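Invasion protein INVA (PDB 2X49) takes part in bacterial invasion of the intestinal epithelium as a type III secretion export apparatus protein, represented here by its C-terminal domain. Local coordinates at residues L236-V241 with V291-V296; L12-S17 with L48-G53. All coordinates share one frame; numbering follows the deposited sequence.

Interaction 1: residues L236-V241 with V291-V296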
ATOM      1  N   LEU A 236     -11.749   5.105   8.234  1.00 15.30           N
ATOM      2  CA  LEU A 236     -11.038   5.344   6.977  1.00 14.47           C
ATOM      3  C   LEU A 236     -10.775   6.830   6.796  1.00 14.14           C
ATOM      4  O   LEU A 236     -11.694   7.653   6.767  1.00 14.34           O
ATOM      5  CB  LEU A 236     -11.850   4.804   5.806  1.00 15.45           C
ATOM      6  CG  LEU A 236     -11.219   4.832   4.438  1.00 14.85           C
ATOM      7  CD1 LEU A 236     -10.096   3.799   4.371  1.00 17.61           C
ATOM      8  CD2 LEU A 236     -12.262   4.536   3.381  1.00 17.42           C
ATOM      9  N   ARG A 237      -9.503   7.173   6.673  1.00 13.87           N
ATOM     10  CA  ARG A 237      -9.093   8.573   6.460  1.00 14.49           C
ATOM     11  C   ARG A 237      -8.861   8.783   4.978  1.00 15.44           C
ATOM     12  O   ARG A 237      -8.099   8.056   4.385  1.00 16.30           O
ATOM     13  CB  ARG A 237      -7.832   8.921   7.260  1.00 14.19           C
ATOM     14  CG  ARG A 237      -7.975   8.596   8.712  1.00 14.68           C
ATOM     15  CD  ARG A 237      -6.756   8.893   9.552  1.00 13.82           C
ATOM     16  NE  ARG A 237      -7.142   8.705  10.949  1.00 15.12           N
ATOM     17  CZ  ARG A 237      -6.986   7.579  11.635  1.00 14.92           C
ATOM     18  NH1 ARG A 237      -6.381   6.534  11.096  1.00 15.44           N
ATOM     19  NH2 ARG A 237      -7.421   7.504  12.876  1.00 15.90           N
ATOM     20  N   ALA A 238      -9.539   9.779   4.429  1.00 14.61           N
ATOM     21  CA  ALA A 238      -9.621  10.020   2.976  1.00 15.70           C
ATOM     22  C   ALA A 238      -9.509  11.462   2.567  1.00 14.96           C
ATOM     23  O   ALA A 238      -9.812  12.379   3.302  1.00 14.51           O
ATOM     24  CB  ALA A 238     -10.955   9.452   2.442  1.00 14.81           C
ATOM     25  N   VAL A 239      -8.985  11.583   1.352  1.00 16.66           N
ATOM     26  CA  VAL A 239      -9.024  12.801   0.534  1.00 15.70           C
ATOM     27  C   VAL A 239      -9.919  12.527  -0.674  1.00 14.78           C
ATOM     28  O   VAL A 239      -9.818  11.517  -1.339  1.00 16.87           O
ATOM     29  CB  VAL A 239      -7.604  13.192   0.087  1.00 16.71           C
ATOM     30  CG1 VAL A 239      -7.639  14.342  -0.935  1.00 18.25           C
ATOM     31  CG2 VAL A 239      -6.713  13.540   1.304  1.00 17.33           C
ATOM     32  N   MET A 240     -10.828  13.439  -0.961  1.00 15.03           N
ATOM     33  CA  MET A 240     -11.779  13.230  -2.068  1.00 15.59           C
ATOM     34  C   MET A 240     -11.272  13.967  -3.278  1.00 14.49           C
ATOM     35  O   MET A 240     -10.755  15.052  -3.165  1.00 14.95           O
ATOM     36  CB  MET A 240     -13.153  13.742  -1.663  1.00 15.98           C
ATOM     37  CG  MET A 240     -14.258  13.538  -2.703  1.00 19.22           C
ATOM     38  SD  MET A 240     -15.777  13.098  -1.852  1.00 30.54           S
ATOM     39  CE  MET A 240     -15.167  11.580  -1.130  1.00 26.96           C
ATOM     40  N   VAL A 241     -11.411  13.351  -4.422  1.00 13.95           N
ATOM     41  CA  VAL A 241     -11.134  14.014  -5.712  1.00 14.78           C
ATOM     42  C   VAL A 241     -12.395  14.809  -6.111  1.00 14.61           C
ATOM     43  O   VAL A 241     -13.501  14.309  -6.111  1.00 14.41           O
ATOM     44  CB  VAL A 241     -10.755  12.999  -6.825  1.00 15.29           C
ATOM     45  CG1 VAL A 241     -10.405  13.720  -8.115  1.00 16.68           C
ATOM     46  CG2 VAL A 241      -9.602  12.080  -6.380  1.00 18.94           C
ATOM     47  N   VAL A 291      -6.330   7.423   1.955  1.00 17.77           N
ATOM     48  CA  VAL A 291      -6.664   6.989   0.591  1.00 18.87           C
ATOM     49  C   VAL A 291      -7.284   8.131  -0.154  1.00 18.66           C
ATOM     50  O   VAL A 291      -7.927   9.024   0.417  1.00 18.14           O
ATOM     51  CB  VAL A 291      -7.598   5.757   0.559  1.00 19.28           C
ATOM     52  CG1 VAL A 291      -6.857   4.500   1.159  1.00 19.87           C
ATOM     53  CG2 VAL A 291      -8.916   6.051   1.272  1.00 20.28           C
ATOM     54  N   LEU A 292      -7.103   8.105  -1.466  1.00 19.30           N
ATOM     55  CA  LEU A 292      -7.805   9.045  -2.343  1.00 19.11           C
ATOM     56  C   LEU A 292      -9.062   8.341  -2.851  1.00 18.32           C
ATOM     57  O   LEU A 292      -8.979   7.242  -3.224  1.00 19.33           O
ATOM     58  CB  LEU A 292      -6.911   9.431  -3.512  1.00 20.45           C
ATOM     59  CG  LEU A 292      -7.210  10.612  -4.363  1.00 22.54           C
ATOM     60  CD1 LEU A 292      -7.502  11.888  -3.539  1.00 25.55           C
ATOM     61  CD2 LEU A 292      -5.934  10.761  -5.194  1.00 23.52           C
ATOM     62  N   LEU A 293     -10.193   9.019  -2.789  1.00 17.30           N
ATOM     63  CA  LEU A 293     -11.504   8.455  -3.198  1.00 16.31           C
ATOM     64  C   LEU A 293     -11.967   9.080  -4.485  1.00 17.30           C
ATOM     65  O   LEU A 293     -12.020  10.285  -4.621  1.00 16.98           O
ATOM     66  CB  LEU A 293     -12.577   8.744  -2.133  1.00 16.84           C
ATOM     67  CG  LEU A 293     -12.356   8.170  -0.747  1.00 18.03           C
ATOM     68  CD1 LEU A 293     -13.543   8.533   0.194  1.00 18.06           C
ATOM     69  CD2 LEU A 293     -12.134   6.672  -0.855  1.00 21.94           C
ATOM     70  N   THR A 294     -12.347   8.219  -5.401  1.00 17.03           N
ATOM     71  CA  THR A 294     -12.843   8.672  -6.695  1.00 17.67           C
ATOM     72  C   THR A 294     -13.865   7.751  -7.320  1.00 17.68           C
ATOM     73  O   THR A 294     -14.148   6.682  -6.836  1.00 16.24           O
ATOM     74  CB  THR A 294     -11.721   8.850  -7.677  1.00 19.43           C
ATOM     75  OG1 THR A 294     -12.180   9.741  -8.705  1.00 24.15           O
ATOM     76  CG2 THR A 294     -11.297   7.514  -8.183  1.00 18.44           C
ATOM     77  N   SER A 295     -14.413   8.191  -8.439  1.00 16.66           N
ATOM     78  CA  SER A 295     -15.353   7.364  -9.218  1.00 18.05           C
ATOM     79  C   SER A 295     -14.650   6.158  -9.811  1.00 18.17           C
ATOM     80  O   SER A 295     -13.455   6.195 -10.131  1.00 18.29           O
ATOM     81  CB  SER A 295     -16.016   8.169 -10.344  1.00 17.99           C
ATOM     82  OG  SER A 295     -16.796   9.291  -9.880  1.00 20.34           O
ATOM     83  N   VAL A 296     -15.396   5.078  -9.977  1.00 18.67           N
ATOM     84  CA  VAL A 296     -14.791   3.855 -10.517  1.00 19.72           C
ATOM     85  C   VAL A 296     -14.235   4.089 -11.920  1.00 19.03           C
ATOM     86  O   VAL A 296     -13.258   3.504 -12.308  1.00 19.96           O
ATOM     87  CB  VAL A 296     -15.744   2.605 -10.547  1.00 19.84           C
ATOM     88  CG1 VAL A 296     -16.905   2.853 -11.476  1.00 23.21           C
ATOM     89  CG2 VAL A 296     -14.932   1.399 -10.966  1.00 23.22           C
TER
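Strands 236-240 and 291-294 run side by side in parallel; their axes approach to 4.7 Å and are turned by 52° against each other. Four backbone hydrogen bonds alternate between the two segments. The amide of Val291 reaches the carbonyl of Arg237, and Val239 N gives a bond to Val291 O. Leu293 N binds Val239 O at 2.9 Å. The last bond, from Val241 N to Leu293 O, comes from just past the strand.

One face of the pair carries Ala238, Met240, Val291 and Leu293. Leu293 has its CG anti to the carbonyl carbon (chi1 -61°). This carries its CD1 back over the small methyl of Ala238, with CD1 3.5 Å from Ala238 CB. Met240 folds back at its thioether end, and its CE comes to 3.7 Å from Leu293 CD1. At the start of the pair, Leu236 CD1 meets Val291 CG2 at 4.0 Å, the two side chains crossing nearly at a right angle.

The other face holds Val239 and Leu292. Leu292 leans across toward strand 236-240, and its CD1 lies 3.6 Å from Val239 CG1. That CD1 also rests against Val239 O. Val241 presses on the same leucine from further along: its CG2 is 3.5 Å from Leu292 CG, a tight fit. Thr294 OG1 is hydrogen-bonded to Glu246, outside the pair.

These are the two central strands of a four-stranded parallel sheet, with 314-317 beside one and 327-332 beside the other. Apolar side chains cover both sides of the pair. Ile302 and Ile306 of helix 299-306 touch Leu292, and Leu316 of strand 314-317 touches Leu293. The contact is buried: the backbone bonds satisfy polar groups that would otherwise be shut away from water, and the apolar contacts hold the paired strands between their neighbours.

Interaction 2: residues L12-S17 with L48-G53; sequences LLVPKS and LRDGEG
Lys16 arches its side chain over Asp50 OD2, crossing the aspartate at about a right angle. Its CB already lies 3.7 Å from Asp50 OD2. CG, placed anti to the backbone N (chi1 -175°), comes closer, at 3.5 Å from the same OD2. CD swings outward, 4.2 Å from Asp50 OD2. The chain then bends, which keeps CE beside that oxygen and brings NZ back to it. NZ closes a salt bridge with OD2 at 2.8 Å, on the anti lone pair. The other oxygen, OD1, pairs with Arg19 of helix 16-24.

Behind this pair, strands 10-14 and 46-50 run parallel. Helices 16-24 and 27-39 lie between them in the chain, a beta-alpha-beta crossover, and 46-50 is the outermost strand of a mixed four-stranded sheet. Arg49 N binds Leu12 O, Val14 N binds Arg49 O, and Gly51 N binds Val14 O. Leu12 CD1 and Leu48 CD2 meet at 3.9 Å on one face. On the other, Leu13 CD2 lies 3.7 Å from Arg49 CB. A water accepts from Lys16 N and donates to Gly51 O.

Asp50 is thus linked to Lys16 and Arg19, one per oxygen. The two basic partners probably favour its charged form.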
ATOM      1  N   LEU A  12      18.046  -4.979   5.641  1.00 16.00           N
ATOM      2  CA  LEU A  12      17.752  -3.753   6.414  1.00 17.52           C
ATOM      3  C   LEU A  12      19.041  -3.262   7.039  1.00 17.27           C
ATOM      4  O   LEU A  12      19.674  -3.964   7.794  1.00 17.97           O
ATOM      5  CB  LEU A  12      16.745  -4.017   7.513  1.00 18.23           C
ATOM      6  CG  LEU A  12      15.407  -4.588   7.107  1.00 20.10           C
ATOM      7  CD1 LEU A  12      14.482  -4.923   8.289  1.00 21.01           C
ATOM      8  CD2 LEU A  12      14.713  -3.616   6.219  1.00 19.33           C
ATOM      9  N   LEU A  13      19.444  -2.073   6.669  1.00 15.96           N
ATOM     10  CA  LEU A  13      20.605  -1.422   7.339  1.00 16.48           C
ATOM     11  C   LEU A  13      20.007  -0.718   8.563  1.00 16.43           C
ATOM     12  O   LEU A  13      19.068   0.035   8.467  1.00 17.89           O
ATOM     13  CB  LEU A  13      21.301  -0.410   6.443  1.00 17.55           C
ATOM     14  CG  LEU A  13      21.826  -0.861   5.068  1.00 16.79           C
ATOM     15  CD1 LEU A  13      22.525   0.266   4.368  1.00 18.52           C
ATOM     16  CD2 LEU A  13      22.686  -2.123   5.223  1.00 17.71           C
ATOM     17  N   VAL A  14      20.582  -1.029   9.717  1.00 16.47           N
ATOM     18  CA  VAL A  14      20.123  -0.542  11.025  1.00 17.65           C
ATOM     19  C   VAL A  14      21.287   0.092  11.790  1.00 16.79           C
ATOM     20  O   VAL A  14      22.437  -0.159  11.506  1.00 16.98           O
ATOM     21  CB  VAL A  14      19.481  -1.692  11.849  1.00 18.16           C
ATOM     22  CG1 VAL A  14      18.365  -2.387  11.000  1.00 21.22           C
ATOM     23  CG2 VAL A  14      20.532  -2.705  12.281  1.00 18.78           C
ATOM     24  N   PRO A  15      20.955   0.933  12.764  1.00 16.17           N
ATOM     25  CA  PRO A  15      22.041   1.451  13.591  1.00 16.20           C
ATOM     26  C   PRO A  15      22.635   0.382  14.484  1.00 15.39           C
ATOM     27  O   PRO A  15      21.942  -0.397  15.073  1.00 16.72           O
ATOM     28  CB  PRO A  15      21.339   2.523  14.451  1.00 16.80           C
ATOM     29  CG  PRO A  15      20.021   2.795  13.819  1.00 17.61           C
ATOM     30  CD  PRO A  15      19.642   1.492  13.159  1.00 16.39           C
ATOM     31  N   LYS A  16      23.949   0.402  14.541  1.00 17.42           N
ATOM     32  CA  LYS A  16      24.708  -0.478  15.429  1.00 17.28           C
ATOM     33  C   LYS A  16      24.151  -0.441  16.848  1.00 17.18           C
ATOM     34  O   LYS A  16      23.996  -1.470  17.508  1.00 16.15           O
ATOM     35  CB  LYS A  16      26.210  -0.156  15.381  1.00 18.12           C
ATOM     36  CG  LYS A  16      27.081  -1.085  16.179  1.00 19.93           C
ATOM     37  CD  LYS A  16      28.576  -0.760  16.072  1.00 21.31           C
ATOM     38  CE  LYS A  16      29.189  -0.928  14.652  1.00 24.86           C
ATOM     39  NZ  LYS A  16      28.881  -2.241  13.988  1.00 26.89           N
ATOM     40  N   SER A  17      23.768   0.763  17.240  1.00 18.02           N
ATOM     41  CA  SER A  17      23.215   1.028  18.581  1.00 17.99           C
ATOM     42  C   SER A  17      21.868   0.406  18.857  1.00 17.08           C
ATOM     43  O   SER A  17      21.452   0.352  20.011  1.00 18.35           O
ATOM     44  CB  SER A  17      23.070   2.527  18.881  1.00 18.92           C
ATOM     45  OG  SER A  17      22.116   3.140  18.016  1.00 20.67           O
ATOM     46  N   LEU A  48      19.764  -8.435   8.554  1.00 15.68           N
ATOM     47  CA  LEU A  48      20.152  -7.147   9.200  1.00 16.53           C
ATOM     48  C   LEU A  48      21.647  -6.919   9.045  1.00 16.23           C
ATOM     49  O   LEU A  48      22.480  -7.828   9.212  1.00 15.92           O
ATOM     50  CB  LEU A  48      19.815  -7.089  10.709  1.00 16.57           C
ATOM     51  CG  LEU A  48      18.381  -7.367  11.147  1.00 20.43           C
ATOM     52  CD1 LEU A  48      18.185  -7.075  12.655  1.00 22.05           C
ATOM     53  CD2 LEU A  48      17.315  -6.698  10.343  1.00 20.71           C
ATOM     54  N   ARG A  49      21.972  -5.673   8.738  1.00 15.35           N
ATOM     55  CA  ARG A  49      23.361  -5.224   8.580  1.00 15.88           C
ATOM     56  C   ARG A  49      23.529  -3.877   9.266  1.00 15.39           C
ATOM     57  O   ARG A  49      22.634  -3.063   9.222  1.00 14.90           O
ATOM     58  CB  ARG A  49      23.725  -5.144   7.100  1.00 17.69           C
ATOM     59  CG  ARG A  49      25.097  -4.649   6.778  1.00 22.37           C
ATOM     60  CD  ARG A  49      25.464  -4.919   5.288  1.00 27.05           C
ATOM     61  NE  ARG A  49      25.136  -6.288   4.857  1.00 33.93           N
ATOM     62  CZ  ARG A  49      25.229  -6.729   3.600  1.00 36.39           C
ATOM     63  NH1 ARG A  49      25.633  -5.915   2.639  1.00 37.98           N
ATOM     64  NH2 ARG A  49      24.904  -7.982   3.295  1.00 38.62           N
ATOM     65  N   ASP A  50      24.626  -3.664   9.968  1.00 15.63           N
ATOM     66  CA  ASP A  50      24.805  -2.343  10.581  1.00 15.50           C
ATOM     67  C   ASP A  50      25.164  -1.337   9.486  1.00 15.42           C
ATOM     68  O   ASP A  50      26.019  -1.568   8.676  1.00 17.92           O
ATOM     69  CB  ASP A  50      25.897  -2.399  11.649  1.00 16.92           C
ATOM     70  CG  ASP A  50      25.505  -3.250  12.853  1.00 18.50           C
ATOM     71  OD1 ASP A  50      24.331  -3.702  12.947  1.00 21.31           O
ATOM     72  OD2 ASP A  50      26.404  -3.496  13.690  1.00 21.24           O
ATOM     73  N   GLY A  51      24.452  -0.229   9.471  1.00 15.47           N
ATOM     74  CA  GLY A  51      24.690   0.833   8.481  1.00 16.35           C
ATOM     75  C   GLY A  51      25.617   1.916   8.957  1.00 16.74           C
ATOM     76  O   GLY A  51      25.381   2.609   9.918  1.00 16.74           O
ATOM     77  N   GLU A  52      26.683   2.062   8.196  1.00 17.80           N
ATOM     78  CA  GLU A  52      27.649   3.109   8.443  1.00 19.02           C
ATOM     79  C   GLU A  52      26.976   4.477   8.466  1.00 18.29           C
ATOM     80  O   GLU A  52      26.200   4.841   7.599  1.00 19.27           O
ATOM     81  CB  GLU A  52      28.785   3.078   7.390  1.00 20.10           C
ATOM     82  CG  GLU A  52      29.768   1.909   7.547  1.00 24.40           C
ATOM     83  CD  GLU A  52      29.391   0.652   6.749  1.00 29.19           C
ATOM     84  OE1 GLU A  52      28.220   0.524   6.298  1.00 33.18           O
ATOM     85  OE2 GLU A  52      30.271  -0.225   6.573  1.00 33.72           O
ATOM     86  N   GLY A  53      27.278   5.212   9.511  1.00 17.03           N
ATOM     87  CA  GLY A  53      26.818   6.589   9.650  1.00 17.57           C
ATOM     88  C   GLY A  53      25.382   6.860  10.021  1.00 16.76           C
ATOM     89  O   GLY A  53      24.959   8.014  10.142  1.00 16.87           O
TER
HETATM   90  O   HOH W   1      25.651   1.729  12.399  1.00 23.15           O

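The two contacts lie on opposite sides of the centre of the chain, with their own centres about 37 Å apart and their nearest atoms about 24 Å apart. They do not touch. Interaction 2 comes first in sequence and closes before interaction 1 opens. Each joins two parallel strands, but in separate sheets. Strands 10-14 and 46-50 are neighbours in a mixed four-stranded sheet, where 46-50 is an outermost strand. Strands 236-240 and 291-294 are the two central strands of a parallel four-stranded sheet. Many helices separate them along the chain. The C-terminal domain of InvA therefore contains at least two distinct beta-containing parts.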